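Local coordinates for putative Ribokinase II (Escherichia coli O6, PDB 3IQ0), which binds ATP and magnesium and, as a putative ribokinase of the pfkB family, probably phosphorylates ribose or a related sugar at ATP's expense, at residues 243-248 with 278-283. Residues are numbered along the deposited sequence; the frame is centred on the assembly and turned at random.
Sequences FHVESY and RALQYA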
ATOM      1  N   PHE B 243      14.282 -40.804   2.082  1.00 47.90           N
ATOM      2  CA  PHE B 243      13.750 -41.000   3.424  1.00 46.82           C
ATOM      3  C   PHE B 243      12.809 -39.874   3.827  1.00 46.09           C
ATOM      4  O   PHE B 243      12.775 -38.821   3.191  1.00 45.55           O
ATOM      5  CB  PHE B 243      14.885 -41.145   4.440  1.00 47.07           C
ATOM      6  CG  PHE B 243      15.768 -39.944   4.540  1.00 47.33           C
ATOM      7  CD1 PHE B 243      15.414 -38.870   5.347  1.00 46.72           C
ATOM      8  CD2 PHE B 243      16.962 -39.889   3.829  1.00 47.88           C
ATOM      9  CE1 PHE B 243      16.239 -37.755   5.447  1.00 46.92           C
ATOM     10  CE2 PHE B 243      17.795 -38.780   3.919  1.00 47.91           C
ATOM     11  CZ  PHE B 243      17.434 -37.710   4.732  1.00 48.53           C
ATOM     12  N   HIS B 244      12.048 -40.108   4.890  1.00 45.40           N
ATOM     13  CA  HIS B 244      11.071 -39.140   5.362  1.00 44.68           C
ATOM     14  C   HIS B 244      11.002 -39.092   6.887  1.00 43.16           C
ATOM     15  O   HIS B 244      11.410 -40.034   7.564  1.00 42.57           O
ATOM     16  CB  HIS B 244       9.710 -39.495   4.732  1.00 46.92           C
ATOM     17  CG  HIS B 244       8.519 -39.061   5.530  1.00 48.90           C
ATOM     18  ND1 HIS B 244       8.114 -39.709   6.679  1.00 49.86           N
ATOM     19  CD2 HIS B 244       7.628 -38.060   5.330  1.00 49.33           C
ATOM     20  CE1 HIS B 244       7.026 -39.126   7.150  1.00 50.29           C
ATOM     21  NE2 HIS B 244       6.709 -38.123   6.350  1.00 49.83           N
ATOM     22  N   VAL B 245      10.510 -37.974   7.416  1.00 41.08           N
ATOM     23  CA  VAL B 245      10.363 -37.790   8.856  1.00 40.24           C
ATOM     24  C   VAL B 245       8.931 -37.365   9.178  1.00 40.90           C
ATOM     25  O   VAL B 245       8.281 -36.682   8.382  1.00 40.93           O
ATOM     26  CB  VAL B 245      11.332 -36.712   9.404  1.00 38.88           C
ATOM     27  CG1 VAL B 245      12.766 -37.130   9.152  1.00 38.27           C
ATOM     28  CG2 VAL B 245      11.045 -35.366   8.756  1.00 36.53           C
ATOM     29  N   GLU B 246       8.441 -37.779  10.341  1.00 41.62           N
ATOM     30  CA  GLU B 246       7.091 -37.436  10.763  1.00 43.78           C
ATOM     31  C   GLU B 246       7.072 -36.031  11.331  1.00 43.22           C
ATOM     32  O   GLU B 246       8.102 -35.520  11.768  1.00 43.16           O
ATOM     33  CB  GLU B 246       6.604 -38.393  11.849  1.00 46.94           C
ATOM     34  CG  GLU B 246       6.557 -39.849  11.457  1.00 50.76           C
ATOM     35  CD  GLU B 246       6.067 -40.717  12.596  1.00 53.91           C
ATOM     36  OE1 GLU B 246       6.724 -40.728  13.659  1.00 54.68           O
ATOM     37  OE2 GLU B 246       5.024 -41.382  12.431  1.00 55.66           O
ATOM     38  N   SER B 247       5.894 -35.418  11.338  1.00 42.62           N
ATOM     39  CA  SER B 247       5.745 -34.074  11.871  1.00 43.38           C
ATOM     40  C   SER B 247       5.675 -34.126  13.390  1.00 42.55           C
ATOM     41  O   SER B 247       5.265 -35.131  13.971  1.00 42.97           O
ATOM     42  CB  SER B 247       4.467 -33.425  11.339  1.00 43.77           C
ATOM     43  OG  SER B 247       3.326 -34.073  11.866  1.00 43.41           O
ATOM     44  N   TYR B 248       6.086 -33.038  14.028  1.00 41.71           N
ATOM     45  CA  TYR B 248       6.040 -32.933  15.478  1.00 40.30           C
ATOM     46  C   TYR B 248       4.673 -32.336  15.780  1.00 40.12           C
ATOM     47  O   TYR B 248       4.245 -31.404  15.107  1.00 39.25           O
ATOM     48  CB  TYR B 248       7.143 -31.995  15.975  1.00 39.44           C
ATOM     49  CG  TYR B 248       8.546 -32.500  15.718  1.00 38.09           C
ATOM     50  CD1 TYR B 248       9.140 -33.428  16.570  1.00 37.34           C
ATOM     51  CD2 TYR B 248       9.271 -32.065  14.609  1.00 37.80           C
ATOM     52  CE1 TYR B 248      10.419 -33.914  16.324  1.00 36.88           C
ATOM     53  CE2 TYR B 248      10.551 -32.545  14.351  1.00 36.75           C
ATOM     54  CZ  TYR B 248      11.117 -33.468  15.210  1.00 37.43           C
ATOM     55  OH  TYR B 248      12.377 -33.954  14.951  1.00 36.78           O
ATOM     56  N   ARG B 278      20.144 -35.376   9.550  1.00 30.18           N
ATOM     57  CA  ARG B 278      20.101 -34.407  10.636  1.00 30.38           C
ATOM     58  C   ARG B 278      19.408 -33.128  10.173  1.00 28.04           C
ATOM     59  O   ARG B 278      18.515 -32.609  10.843  1.00 27.58           O
ATOM     60  CB  ARG B 278      21.517 -34.077  11.105  1.00 34.03           C
ATOM     61  CG  ARG B 278      22.000 -34.900  12.274  1.00 41.26           C
ATOM     62  CD  ARG B 278      21.676 -34.208  13.588  1.00 46.11           C
ATOM     63  NE  ARG B 278      22.852 -34.133  14.449  1.00 49.01           N
ATOM     64  CZ  ARG B 278      24.003 -33.569  14.089  1.00 52.01           C
ATOM     65  NH1 ARG B 278      24.133 -33.031  12.883  1.00 54.90           N
ATOM     66  NH2 ARG B 278      25.029 -33.547  14.930  1.00 51.77           N
ATOM     67  N   ALA B 279      19.828 -32.634   9.014  1.00 24.52           N
ATOM     68  CA  ALA B 279      19.272 -31.415   8.452  1.00 23.94           C
ATOM     69  C   ALA B 279      17.758 -31.493   8.236  1.00 22.65           C
ATOM     70  O   ALA B 279      17.047 -30.511   8.449  1.00 22.37           O
ATOM     71  CB  ALA B 279      19.976 -31.090   7.144  1.00 22.69           C
ATOM     72  N   LEU B 280      17.263 -32.655   7.818  1.00 21.00           N
ATOM     73  CA  LEU B 280      15.837 -32.805   7.592  1.00 21.57           C
ATOM     74  C   LEU B 280      15.052 -32.766   8.903  1.00 22.31           C
ATOM     75  O   LEU B 280      13.974 -32.170   8.967  1.00 23.50           O
ATOM     76  CB  LEU B 280      15.537 -34.110   6.850  1.00 23.23           C
ATOM     77  CG  LEU B 280      14.090 -34.240   6.365  1.00 22.26           C
ATOM     78  CD1 LEU B 280      13.831 -33.223   5.269  1.00 21.26           C
ATOM     79  CD2 LEU B 280      13.836 -35.649   5.847  1.00 24.19           C
ATOM     80  N   GLN B 281      15.577 -33.396   9.950  1.00 22.17           N
ATOM     81  CA  GLN B 281      14.869 -33.384  11.221  1.00 24.57           C
ATOM     82  C   GLN B 281      14.892 -31.976  11.819  1.00 23.89           C
ATOM     83  O   GLN B 281      13.919 -31.549  12.429  1.00 23.47           O
ATOM     84  CB  GLN B 281      15.485 -34.390  12.209  1.00 28.87           C
ATOM     85  CG  GLN B 281      16.696 -33.892  12.977  1.00 34.05           C
ATOM     86  CD  GLN B 281      17.216 -34.915  13.986  1.00 36.27           C
ATOM     87  OE1 GLN B 281      16.480 -35.382  14.860  1.00 35.78           O
ATOM     88  NE2 GLN B 281      18.491 -35.263  13.867  1.00 40.23           N
ATOM     89  N   TYR B 282      16.003 -31.261  11.643  1.00 24.17           N
ATOM     90  CA  TYR B 282      16.129 -29.895  12.163  1.00 23.16           C
ATOM     91  C   TYR B 282      15.217 -28.932  11.405  1.00 22.21           C
ATOM     92  O   TYR B 282      14.550 -28.096  12.013  1.00 21.45           O
ATOM     93  CB  TYR B 282      17.583 -29.417  12.082  1.00 25.21           C
ATOM     94  CG  TYR B 282      18.370 -29.723  13.338  1.00 29.57           C
ATOM     95  CD1 TYR B 282      18.548 -31.034  13.767  1.00 31.01           C
ATOM     96  CD2 TYR B 282      18.881 -28.697  14.132  1.00 30.87           C
ATOM     97  CE1 TYR B 282      19.208 -31.319  14.955  1.00 32.39           C
ATOM     98  CE2 TYR B 282      19.543 -28.971  15.323  1.00 32.87           C
ATOM     99  CZ  TYR B 282      19.699 -30.286  15.729  1.00 33.02           C
ATOM    100  OH  TYR B 282      20.326 -30.571  16.921  1.00 34.70           O
ATOM    101  N   ALA B 283      15.191 -29.053  10.079  1.00 19.99           N
ATOM    102  CA  ALA B 283      14.330 -28.203   9.268  1.00 19.12           C
ATOM    103  C   ALA B 283      12.888 -28.481   9.678  1.00 20.07           C
ATOM    104  O   ALA B 283      12.114 -27.560   9.919  1.00 21.01           O
ATOM    105  CB  ALA B 283      14.521 -28.509   7.784  1.00 17.48           C
TER
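L280 reaches from helix 276-290 toward the edge strand 242-245 and meets F243 and V245 chiefly through its CD2 methyl, a compact example of a helix seated on a sheet margin. Its chi1 of -170° swings CG away from the backbone N, and chi2 extends CD2 anti to CA, taking it obliquely to the F243 ring; the 3.2 Å from L280 CD2 to F243 CE1 is shorter than van der Waals contact and so doubtful in detail. The same methyl touches V245 CG1 at 3.8 Å, and V245 CG2 comes within 4.0 Å of L280 CG, the two side chains lying alongside one another and pointing oppositely. Further along, Y248 turns its phenol edge to the helix backbone: Y248 OH stands 3.8 Å from Q281 O, near the ring plane but too far for a hydrogen bond. The segments share no hydrogen bond, and their touching side chains are mainly apolar; their axes run at 29° and approach to 8.9 Å.

Beyond these contacts, the F243 ring stacks on H277 and meets Y236, while L280 also touches A234 and Y236 of the adjoining strand. N284, one turn beyond L280, receives the side chains of V245 and Y248 and donates a hydrogen bond to E246 O. Y248, edge-to-face with F309 and H313, belongs to the ATP pocket, and the contact joins the antiparallel margin of the ribokinase-fold sheet to a helix beside the nucleotide site.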